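Side-chain contacts in putative enoyl-CoA hydratase (Streptomyces avermitilis, PDB 3GKB), which probably acts on acyl-CoA thioesters as a member of the crotonase-like enoyl-CoA hydratase/isomerase family, though its own reaction remains unassigned: residues I32-M37 with Q82-S87; E123-A128 with A138-I143; E144-I149 with L173-F178; L169-T174 with A184-I189. One frame throughout, in Å; residues are numbered along the deposited sequence.

Interaction 1. Residues I32-M37 with Q82-S87; sequences IGATMM and QELAAS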
loop_
_atom_site.group_PDB
_atom_site.type_symbol
_atom_site.label_atom_id
_atom_site.label_comp_id
_atom_site.label_asym_id
_atom_site.label_seq_id
_atom_site.Cartn_x
_atom_site.Cartn_y
_atom_site.Cartn_z
ATOM N N ILE B 32 5.523 23.294 17.159
ATOM C CA ILE B 32 4.449 23.959 16.419
ATOM C C ILE B 32 3.533 24.622 17.426
ATOM O O ILE B 32 2.690 23.963 18.077
ATOM C CB ILE B 32 3.606 22.960 15.628
ATOM C CG1 ILE B 32 4.478 22.108 14.711
ATOM C CG2 ILE B 32 2.528 23.705 14.824
ATOM C CD1 ILE B 32 3.743 20.852 14.231
ATOM N N GLY B 33 3.707 25.920 17.576
ATOM C CA GLY B 33 2.857 26.723 18.457
ATOM C C GLY B 33 1.835 27.510 17.663
ATOM O O GLY B 33 1.757 27.411 16.412
ATOM N N ALA B 34 1.036 28.298 18.380
ATOM C CA ALA B 34 -0.013 29.094 17.749
ATOM C C ALA B 34 0.546 30.098 16.755
ATOM O O ALA B 34 -0.057 30.312 15.690
ATOM C CB ALA B 34 -0.872 29.815 18.790
ATOM N N THR B 35 1.698 30.686 17.085
ATOM C CA THR B 35 2.347 31.624 16.195
ATOM C C THR B 35 2.775 30.949 14.896
ATOM O O THR B 35 2.499 31.462 13.820
ATOM C CB THR B 35 3.524 32.380 16.875
ATOM O OG1 THR B 35 3.014 33.116 18.003
ATOM C CG2 THR B 35 4.160 33.352 15.892
ATOM N N MET B 36 3.405 29.780 14.981
ATOM C CA MET B 36 3.785 29.072 13.747
ATOM C C MET B 36 2.565 28.704 12.893
ATOM O O MET B 36 2.613 28.814 11.668
ATOM C CB MET B 36 4.618 27.806 14.018
ATOM C CG MET B 36 5.186 27.154 12.724
ATOM S SD MET B 36 6.023 25.525 12.923
ATOM C CE MET B 36 7.559 26.051 13.762
ATOM N N MET B 37 1.506 28.245 13.535
ATOM C CA MET B 37 0.279 27.865 12.839
ATOM C C MET B 37 -0.265 29.056 12.028
ATOM O O MET B 37 -0.698 28.910 10.887
ATOM C CB MET B 37 -0.763 27.353 13.848
ATOM C CG MET B 37 -0.433 25.993 14.481
ATOM S SD MET B 37 -1.437 25.409 15.875
ATOM C CE MET B 37 -2.947 25.011 15.020
ATOM N N GLN B 82 -8.432 30.095 19.864
ATOM C CA GLN B 82 -9.788 30.428 19.399
ATOM C C GLN B 82 -9.786 31.211 18.063
ATOM O O GLN B 82 -10.640 30.984 17.212
ATOM C CB GLN B 82 -10.574 31.196 20.474
ATOM N N GLU B 83 -8.820 32.102 17.878
ATOM C CA GLU B 83 -8.707 32.888 16.648
ATOM C C GLU B 83 -8.353 32.023 15.431
ATOM O O GLU B 83 -8.915 32.213 14.345
ATOM C CB GLU B 83 -7.670 34.008 16.833
ATOM N N LEU B 84 -7.428 31.079 15.617
ATOM C CA LEU B 84 -7.085 30.088 14.587
ATOM C C LEU B 84 -8.280 29.191 14.284
ATOM O O LEU B 84 -8.566 28.929 13.132
ATOM C CB LEU B 84 -5.905 29.206 15.041
ATOM C CG LEU B 84 -4.527 29.877 15.025
ATOM C CD1 LEU B 84 -3.489 29.096 15.822
ATOM C CD2 LEU B 84 -4.058 30.066 13.585
ATOM N N ALA B 85 -8.970 28.730 15.322
ATOM C CA ALA B 85 -10.075 27.778 15.139
ATOM C C ALA B 85 -11.215 28.398 14.353
ATOM O O ALA B 85 -11.969 27.675 13.702
ATOM C CB ALA B 85 -10.576 27.243 16.475
ATOM N N ALA B 86 -11.311 29.731 14.396
ATOM C CA ALA B 86 -12.360 30.497 13.711
ATOM C C ALA B 86 -12.137 30.617 12.218
ATOM O O ALA B 86 -13.096 30.751 11.469
ATOM C CB ALA B 86 -12.503 31.909 14.353
ATOM N N SER B 87 -10.878 30.549 11.787
ATOM C CA SER B 87 -10.508 30.551 10.376
ATOM C C SER B 87 -10.346 29.152 9.764
ATOM O O SER B 87 -10.099 29.023 8.568
ATOM C CB SER B 87 -9.205 31.343 10.187
ATOM O OG SER B 87 -9.448 32.741 10.298
#

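Interaction 2. Residues E123-A128 with A138-I143; sequences EFVAAA and AGLGQI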
loop_
_atom_site.group_PDB
_atom_site.type_symbol
_atom_site.label_atom_id
_atom_site.label_comp_id
_atom_site.label_asym_id
_atom_site.label_seq_id
_atom_site.Cartn_x
_atom_site.Cartn_y
_atom_site.Cartn_z
ATOM N N GLU B 123 2.394 14.574 11.150
ATOM C CA GLU B 123 1.221 14.880 10.328
ATOM C C GLU B 123 1.583 15.806 9.169
ATOM O O GLU B 123 1.150 15.577 8.039
ATOM C CB GLU B 123 0.072 15.455 11.193
ATOM C CG GLU B 123 -0.452 14.424 12.226
ATOM C CD GLU B 123 -1.466 14.956 13.286
ATOM O OE1 GLU B 123 -2.483 14.282 13.517
ATOM O OE2 GLU B 123 -1.230 16.018 13.900
ATOM N N PHE B 124 2.390 16.832 9.472
ATOM C CA PHE B 124 2.886 17.830 8.507
ATOM C C PHE B 124 3.676 17.122 7.416
ATOM O O PHE B 124 3.390 17.272 6.204
ATOM C CB PHE B 124 3.748 18.844 9.294
ATOM C CG PHE B 124 4.191 20.042 8.526
ATOM C CD1 PHE B 124 3.807 21.310 8.952
ATOM C CD2 PHE B 124 5.052 19.944 7.445
ATOM C CE1 PHE B 124 4.209 22.432 8.298
ATOM C CE2 PHE B 124 5.466 21.120 6.773
ATOM C CZ PHE B 124 5.037 22.338 7.212
ATOM N N VAL B 125 4.597 16.243 7.839
ATOM C CA VAL B 125 5.399 15.467 6.887
ATOM C C VAL B 125 4.510 14.650 5.956
ATOM O O VAL B 125 4.739 14.655 4.736
ATOM C CB VAL B 125 6.438 14.558 7.596
ATOM C CG1 VAL B 125 7.147 13.599 6.575
ATOM C CG2 VAL B 125 7.468 15.415 8.381
ATOM N N ALA B 126 3.507 13.952 6.507
ATOM C CA ALA B 126 2.684 13.013 5.707
ATOM C C ALA B 126 1.712 13.734 4.772
ATOM O O ALA B 126 1.258 13.166 3.792
ATOM C CB ALA B 126 1.908 12.075 6.630
ATOM N N ALA B 127 1.431 15.000 5.058
ATOM C CA ALA B 127 0.413 15.781 4.321
ATOM C C ALA B 127 0.949 16.336 2.989
ATOM O O ALA B 127 0.179 16.592 2.054
ATOM C CB ALA B 127 -0.076 16.940 5.176
ATOM N N ALA B 128 2.263 16.513 2.907
ATOM C CA ALA B 128 2.891 17.057 1.701
ATOM C C ALA B 128 2.744 16.087 0.523
ATOM O O ALA B 128 2.584 14.875 0.710
ATOM C CB ALA B 128 4.347 17.376 1.951
ATOM N N ALA B 138 16.794 10.581 10.207
ATOM C CA ALA B 138 15.409 10.991 10.279
ATOM C C ALA B 138 14.603 10.051 11.157
ATOM O O ALA B 138 14.915 8.864 11.287
ATOM C CB ALA B 138 14.800 11.033 8.906
ATOM N N GLY B 139 13.526 10.570 11.706
ATOM C CA GLY B 139 12.578 9.750 12.446
ATOM C C GLY B 139 11.171 10.337 12.421
ATOM O O GLY B 139 11.000 11.543 12.400
ATOM N N LEU B 140 10.172 9.456 12.443
ATOM C CA LEU B 140 8.777 9.834 12.438
ATOM C C LEU B 140 8.040 9.044 13.490
ATOM O O LEU B 140 8.180 7.808 13.553
ATOM C CB LEU B 140 8.136 9.519 11.093
ATOM C CG LEU B 140 8.332 10.523 9.990
ATOM C CD1 LEU B 140 7.960 9.877 8.671
ATOM C CD2 LEU B 140 7.473 11.786 10.283
ATOM N N GLY B 141 7.288 9.738 14.325
ATOM C CA GLY B 141 6.483 9.057 15.323
ATOM C C GLY B 141 5.207 9.793 15.660
ATOM O O GLY B 141 5.166 11.036 15.660
ATOM N N GLN B 142 4.165 9.035 15.985
ATOM C CA GLN B 142 2.923 9.641 16.487
ATOM C C GLN B 142 2.965 9.488 18.009
ATOM O O GLN B 142 2.642 8.444 18.539
ATOM C CB GLN B 142 1.665 8.997 15.884
ATOM C CG GLN B 142 1.506 9.169 14.353
ATOM C CD GLN B 142 1.298 10.625 13.844
ATOM O OE1 GLN B 142 1.411 10.864 12.627
ATOM N NE2 GLN B 142 0.984 11.593 14.756
ATOM N N ILE B 143 3.404 10.533 18.697
ATOM C CA ILE B 143 3.614 10.493 20.146
ATOM C C ILE B 143 2.320 10.574 20.969
ATOM O O ILE B 143 2.336 10.339 22.188
ATOM C CB ILE B 143 4.554 11.661 20.552
ATOM C CG1 ILE B 143 5.125 11.484 21.965
ATOM C CG2 ILE B 143 3.813 13.000 20.483
ATOM C CD1 ILE B 143 6.209 10.445 22.083
#

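Interaction 3. Residues E144-I149 with L173-F178; sequences EALMGI and LTADLF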
loop_
_atom_site.group_PDB
_atom_site.type_symbol
_atom_site.label_atom_id
_atom_site.label_comp_id
_atom_site.label_asym_id
_atom_site.label_seq_id
_atom_site.Cartn_x
_atom_site.Cartn_y
_atom_site.Cartn_z
ATOM N N GLU B 144 1.225 10.937 20.297
ATOM C CA GLU B 144 -0.037 11.281 20.935
ATOM C C GLU B 144 -0.533 10.280 21.970
ATOM O O GLU B 144 -0.885 10.681 23.086
ATOM C CB GLU B 144 -1.109 11.520 19.874
ATOM C CG GLU B 144 -0.894 12.843 19.107
ATOM C CD GLU B 144 -0.109 12.683 17.783
ATOM O OE1 GLU B 144 0.736 11.773 17.664
ATOM O OE2 GLU B 144 -0.331 13.507 16.865
ATOM N N ALA B 145 -0.535 8.995 21.619
ATOM C CA ALA B 145 -1.026 7.951 22.511
ATOM C C ALA B 145 -0.337 7.983 23.871
ATOM O O ALA B 145 -0.965 7.700 24.893
ATOM C CB ALA B 145 -0.899 6.537 21.850
ATOM N N LEU B 146 0.949 8.348 23.883
ATOM C CA LEU B 146 1.722 8.447 25.136
ATOM C C LEU B 146 1.391 9.695 25.986
ATOM O O LEU B 146 1.756 9.760 27.178
ATOM C CB LEU B 146 3.226 8.377 24.856
ATOM C CG LEU B 146 3.697 7.101 24.157
ATOM C CD1 LEU B 146 5.206 7.099 23.968
ATOM C CD2 LEU B 146 3.234 5.836 24.847
ATOM N N MET B 147 0.673 10.635 25.383
ATOM C CA MET B 147 0.148 11.819 26.069
ATOM C C MET B 147 -1.330 11.629 26.438
ATOM O O MET B 147 -1.989 12.549 26.892
ATOM C CB MET B 147 0.417 13.056 25.211
ATOM C CG MET B 147 1.950 13.391 24.979
ATOM S SD MET B 147 2.063 14.960 24.002
ATOM C CE MET B 147 3.881 15.073 23.908
ATOM N N GLY B 148 -1.841 10.403 26.255
ATOM C CA GLY B 148 -3.201 10.046 26.619
ATOM C C GLY B 148 -4.251 10.486 25.632
ATOM O O GLY B 148 -5.434 10.542 25.969
ATOM N N ILE B 149 -3.814 10.785 24.404
ATOM C CA ILE B 149 -4.708 11.231 23.338
ATOM C C ILE B 149 -4.442 10.393 22.083
ATOM O O ILE B 149 -3.835 9.307 22.171
ATOM C CB ILE B 149 -4.617 12.773 23.131
ATOM C CG1 ILE B 149 -3.217 13.209 22.668
ATOM C CG2 ILE B 149 -4.971 13.498 24.455
ATOM C CD1 ILE B 149 -3.142 14.670 22.150
ATOM N N LEU B 173 -0.538 3.255 18.049
ATOM C CA LEU B 173 -0.620 2.638 19.374
ATOM C C LEU B 173 0.743 2.235 19.915
ATOM O O LEU B 173 0.965 2.333 21.108
ATOM C CB LEU B 173 -1.625 1.481 19.358
ATOM C CG LEU B 173 -3.092 1.906 19.226
ATOM C CD1 LEU B 173 -4.006 0.690 19.106
ATOM C CD2 LEU B 173 -3.595 2.810 20.395
ATOM N N THR B 174 1.690 1.824 19.066
ATOM C CA THR B 174 3.050 1.558 19.571
ATOM C C THR B 174 3.725 2.882 19.920
ATOM O O THR B 174 4.581 2.945 20.795
ATOM C CB THR B 174 3.965 0.748 18.623
ATOM O OG1 THR B 174 4.306 1.496 17.448
ATOM C CG2 THR B 174 3.330 -0.556 18.239
ATOM N N ALA B 175 3.340 3.932 19.207
ATOM C CA ALA B 175 3.875 5.281 19.412
ATOM C C ALA B 175 5.410 5.330 19.339
ATOM O O ALA B 175 6.021 6.213 19.902
ATOM C CB ALA B 175 3.383 5.881 20.742
ATOM N N ASP B 176 6.018 4.413 18.613
ATOM C CA ASP B 176 7.453 4.395 18.516
ATOM C C ASP B 176 7.959 5.330 17.434
ATOM O O ASP B 176 7.208 5.750 16.572
ATOM C CB ASP B 176 7.935 2.978 18.283
ATOM C CG ASP B 176 7.882 2.138 19.548
ATOM O OD1 ASP B 176 8.206 2.680 20.647
ATOM O OD2 ASP B 176 7.525 0.947 19.433
ATOM N N LEU B 177 9.234 5.677 17.533
ATOM C CA LEU B 177 9.882 6.507 16.536
ATOM C C LEU B 177 10.358 5.575 15.439
ATOM O O LEU B 177 11.219 4.690 15.687
ATOM C CB LEU B 177 11.060 7.258 17.161
ATOM C CG LEU B 177 11.724 8.272 16.231
ATOM C CD1 LEU B 177 10.816 9.420 16.029
ATOM C CD2 LEU B 177 13.112 8.710 16.818
ATOM N N PHE B 178 9.746 5.708 14.266
ATOM C CA PHE B 178 10.074 4.907 13.093
ATOM C C PHE B 178 11.260 5.515 12.369
ATOM O O PHE B 178 11.321 6.708 12.181
ATOM C CB PHE B 178 8.862 4.823 12.152
ATOM C CG PHE B 178 7.820 3.891 12.639
ATOM C CD1 PHE B 178 7.614 2.662 12.008
ATOM C CD2 PHE B 178 7.077 4.193 13.762
ATOM C CE1 PHE B 178 6.672 1.782 12.486
ATOM C CE2 PHE B 178 6.129 3.283 14.256
ATOM C CZ PHE B 178 5.937 2.085 13.608
#

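Interaction 4. Residues L169-T174 with A184-I189; sequences LEVVLT and ASYGWI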
loop_
_atom_site.group_PDB
_atom_site.type_symbol
_atom_site.label_atom_id
_atom_site.label_comp_id
_atom_site.label_asym_id
_atom_site.label_seq_id
_atom_site.Cartn_x
_atom_site.Cartn_y
_atom_site.Cartn_z
ATOM N N LEU B 169 -2.650 1.557 12.830
ATOM C CA LEU B 169 -2.900 1.236 14.246
ATOM C C LEU B 169 -1.591 0.927 14.953
ATOM O O LEU B 169 -1.375 1.322 16.094
ATOM C CB LEU B 169 -3.823 0.025 14.369
ATOM C CG LEU B 169 -5.311 0.293 14.204
ATOM C CD1 LEU B 169 -5.996 -1.067 14.097
ATOM C CD2 LEU B 169 -5.893 1.148 15.387
ATOM N N GLU B 170 -0.702 0.201 14.261
ATOM C CA GLU B 170 0.620 -0.045 14.798
ATOM C C GLU B 170 1.335 1.292 15.074
ATOM O O GLU B 170 1.872 1.488 16.163
ATOM C CB GLU B 170 1.458 -0.907 13.849
ATOM C CG GLU B 170 2.893 -1.157 14.369
ATOM C CD GLU B 170 3.838 -1.729 13.295
ATOM O OE1 GLU B 170 3.415 -1.950 12.139
ATOM O OE2 GLU B 170 5.017 -1.897 13.614
ATOM N N VAL B 171 1.368 2.185 14.099
ATOM C CA VAL B 171 2.107 3.464 14.291
ATOM C C VAL B 171 1.519 4.224 15.468
ATOM O O VAL B 171 2.247 4.694 16.338
ATOM C CB VAL B 171 2.152 4.316 13.005
ATOM C CG1 VAL B 171 2.625 5.756 13.290
ATOM C CG2 VAL B 171 3.070 3.647 11.968
ATOM N N VAL B 172 0.197 4.361 15.486
ATOM C CA VAL B 172 -0.481 5.163 16.502
ATOM C C VAL B 172 -0.364 4.569 17.926
ATOM O O VAL B 172 -0.082 5.294 18.881
ATOM C CB VAL B 172 -1.938 5.390 16.083
ATOM C CG1 VAL B 172 -2.774 5.947 17.223
ATOM C CG2 VAL B 172 -1.961 6.336 14.815
ATOM N N LEU B 173 -0.538 3.255 18.049
ATOM C CA LEU B 173 -0.620 2.638 19.374
ATOM C C LEU B 173 0.743 2.235 19.915
ATOM O O LEU B 173 0.965 2.333 21.108
ATOM C CB LEU B 173 -1.625 1.481 19.358
ATOM C CG LEU B 173 -3.092 1.906 19.226
ATOM C CD1 LEU B 173 -4.006 0.690 19.106
ATOM C CD2 LEU B 173 -3.595 2.810 20.395
ATOM N N THR B 174 1.690 1.824 19.066
ATOM C CA THR B 174 3.050 1.558 19.571
ATOM C C THR B 174 3.725 2.882 19.920
ATOM O O THR B 174 4.581 2.945 20.795
ATOM C CB THR B 174 3.965 0.748 18.623
ATOM O OG1 THR B 174 4.306 1.496 17.448
ATOM C CG2 THR B 174 3.330 -0.556 18.239
ATOM N N ALA B 184 9.568 4.612 4.897
ATOM C CA ALA B 184 9.479 4.434 3.439
ATOM C C ALA B 184 8.921 3.069 3.035
ATOM O O ALA B 184 8.059 2.993 2.157
ATOM C CB ALA B 184 10.852 4.669 2.757
ATOM N N SER B 185 9.369 1.981 3.654
ATOM C CA SER B 185 8.820 0.684 3.265
ATOM C C SER B 185 7.299 0.611 3.545
ATOM O O SER B 185 6.577 -0.012 2.783
ATOM C CB SER B 185 9.569 -0.505 3.887
ATOM O OG SER B 185 9.349 -0.554 5.247
ATOM N N TYR B 186 6.830 1.294 4.597
ATOM C CA TYR B 186 5.397 1.394 4.923
ATOM C C TYR B 186 4.633 2.306 3.949
ATOM O O TYR B 186 3.439 2.139 3.760
ATOM C CB TYR B 186 5.201 1.899 6.359
ATOM C CG TYR B 186 5.311 0.847 7.466
ATOM C CD1 TYR B 186 6.048 -0.336 7.307
ATOM C CD2 TYR B 186 4.684 1.050 8.676
ATOM C CE1 TYR B 186 6.118 -1.253 8.317
ATOM C CE2 TYR B 186 4.755 0.135 9.684
ATOM C CZ TYR B 186 5.474 -1.028 9.502
ATOM O OH TYR B 186 5.525 -1.970 10.511
ATOM N N GLY B 187 5.315 3.277 3.349
ATOM C CA GLY B 187 4.702 4.215 2.446
ATOM C C GLY B 187 4.290 5.514 3.130
ATOM O O GLY B 187 3.615 6.336 2.511
ATOM N N TRP B 188 4.727 5.701 4.381
ATOM C CA TRP B 188 4.464 6.931 5.171
ATOM C C TRP B 188 5.183 8.126 4.545
ATOM O O TRP B 188 4.675 9.256 4.545
ATOM C CB TRP B 188 4.951 6.718 6.595
ATOM C CG TRP B 188 4.424 7.623 7.662
ATOM C CD1 TRP B 188 3.599 8.710 7.517
ATOM C CD2 TRP B 188 4.710 7.525 9.055
ATOM N NE1 TRP B 188 3.348 9.276 8.748
ATOM C CE2 TRP B 188 4.002 8.553 9.709
ATOM C CE3 TRP B 188 5.464 6.638 9.824
ATOM C CZ2 TRP B 188 4.039 8.725 11.093
ATOM C CZ3 TRP B 188 5.507 6.819 11.203
ATOM C CH2 TRP B 188 4.815 7.861 11.812
ATOM N N ILE B 189 6.355 7.860 3.992
ATOM C CA ILE B 189 7.077 8.837 3.175
ATOM C C ILE B 189 7.438 8.209 1.838
ATOM O O ILE B 189 7.310 6.989 1.649
ATOM C CB ILE B 189 8.372 9.335 3.865
ATOM C CG1 ILE B 189 9.355 8.167 4.054
ATOM C CG2 ILE B 189 8.043 10.017 5.169
ATOM C CD1 ILE B 189 10.685 8.552 4.719
#

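Interaction 1. Residues I32-M37 with Q82-S87
L84 reaches across to A34 and M37 with a single methyl group, CD1. This contact is entirely apolar on the side-chain level. L84 CD1 lies 3.8 Å from M37 CB and 4.0 Å from A34 CB. The methyl end of M37 adds a wider approach, with M37 CE 4.2 Å from L84 CD1. The M37 chain runs extended to SD and then bends at its last torsion (chi3 72°), which keeps CE about as near to that methyl as SD is. L84 and M37 meet at a slant, and CD1 is the leucine atom that does the touching.

The backbone joins in at one point. A34 O is 3.6 Å from L84 CD1, a van der Waals contact with a carbonyl oxygen. No hydrogen bond links the two segments.

Backbone hydrogen bonds hold each side in shape. G33 occupies the N-cap position of helix 34-48, and M37 N bonds to G33 O at 3.0 Å. This first turn sets A34 and M37 on the same flank of the helix. In the other segment, S87 N bonds to L84 O at 3.1 Å.

The backbones come nearest at A34 and L84, whose CA atoms are 7.8 Å apart; the leucine side chain spans that distance. L84 also packs on R38 and R41 of helix 34-48 and on V94 in a loop. M36 instead touches T10 and L67. Just before the helix, the backbone of I32 pairs with H69 and D71, in the loop between strand 55-60 and helix 78-87. The contact thus joins helix 78-87 to the beginning of helix 34-48.

Interaction 2. Residues E123-A128 with A138-I143
V125 and L140 point at each other tip to tip, helix against strand. One methyl, L140 CD2, meets the whole isopropyl group of V125. It is 4.0 Å from V125 CB and 4.1 Å from both V125 CG1 and V125 CG2. The leucine methyl therefore nests against the end of the valine without favouring either branch.

E123 and Q142 meet differently. Their side chains cross at about a right angle, and the carboxylate and amide planes stand 62° apart. The amide end of Q142 lies against the aliphatic part of the glutamate, with Q142 OE1 4.0 Å from E123 CG. A bend at chi2 (-65°) folds Q142 so that its end comes nearer the helix than its root does.

The polar ends are engaged with other residues. E123 OE1 accepts hydrogen bonds from G153 N and G155 N, which fix the carboxylate. Q142 NE2 is hydrogen-bonded to E144 OE1.

L140 also packs on L113 and I189, and Q142 on W188 and L159. All four touching residues are buried.

Helix 120-127 begins in a run of glycines that starts at G119. In crotonases the start of the matching helix supplies an oxyanion-hole amide, and probably does so here. E123 probably corresponds to one of the two catalytic glutamates of enoyl-CoA hydratases. The packing on strand 139-141 joins two parts of the crotonase fold that, by similarity, flank the active site.

Interaction 3. Residues E144-I149 with L173-F178
A175 CB fits against the branch point of L146. It is 3.6 Å from L146 CG, 3.9 Å from L146 CD1 and 4.1 Å from L146 CD2. The alanine methyl thus sits against the fork of the leucine. A145 CB approaches A175 CB more loosely, at 4.5 Å. No hydrogen bond crosses between the segments.

The first torsion of L146 sets its CG anti to the carbonyl carbon (chi1 -59°), and this carries the fork over to A175. A175 is the first residue beyond helix 165-174 and has a positive phi of 54°. That turn of the backbone aims its methyl at the 144-147 segment.

This segment is a short 3-10 turn between strand 139-141 and helix 155-163. E144, at its start, probably corresponds to the second catalytic glutamate of enoyl-CoA hydratases. The same residue organises the turn through its carbonyl. E144 O accepts from M147 N at 2.8 Å and from I149 N at 3.2 Å, the two donors lying on opposite faces of its plane. G148, with positive phi, helps the chain leave the turn.

Further out, helix 270-280 packs on L146 through E271, M274 and R275. The second subunit closes in as well: its L212 meets L146 and its V216 meets A145. D176, next to A175, forms a salt bridge from OD2 to R204 of that subunit.

Interaction 4. Residues L169-T174 with A184-I189
V171 and W188 make the tight part of this contact. V171 CG1 presses on the far end of the indole, 3.4 Å from W188 CH2 and 3.7 Å from W188 CZ3. The two side chains come from opposite directions, and the methyl meets the ring obliquely. V171 is much looser toward Y186: its CG2 stays 4.5 Å from Y186 CD2, at the ring edge.

Beyond that edge the contact turns polar. Y186 OH donates to E170 OE1 at 2.7 Å, on the syn side and 18° out of the carboxylate plane. E170 reaches it with an extended chain, its CG anti to the backbone N (chi1 178°). On the other segment, a Schellman motif with G187 as its C-prime residue ends helix 180-186 just before W188.

This polar side faces the second subunit. R191 of that subunit forms a salt bridge with E170 OE2 and a hydrogen bond with Y186 OH, and its N190 bonds to E170 OE1. A phenylalanine in place of Y186 would probably leave E170 OE1 without its hydroxyl donor and R191 of the second subunit without one acceptor.

The buried carboxylate is thus matched by a phenol, an amide and a guanidinium, which ties the end of helix 165-174 to the second subunit.

Overall arrangement
Interactions 2, 3 and 4 touch one another, with centres 10 to 12 Å apart. Interaction 1 stands aside, its centre 19 Å from that of interaction 2 and 27 Å from that of interaction 4. Interactions 2 and 3 together carry the probable active-site pair: E123 OE2 and E144 OE2 are 4.0 Å apart. They are also joined by a probable hydrogen bond from F178 N to L140 O, 2.7 Å. Interactions 3 and 4 share L173 and T174, and F178 CZ packs 3.7 Å from V171 CG2. Q142 CG lies 3.7 Å from V171 CG1, linking interactions 2 and 4. Interactions 3 and 4 both border the second subunit, for example through L146 and E170.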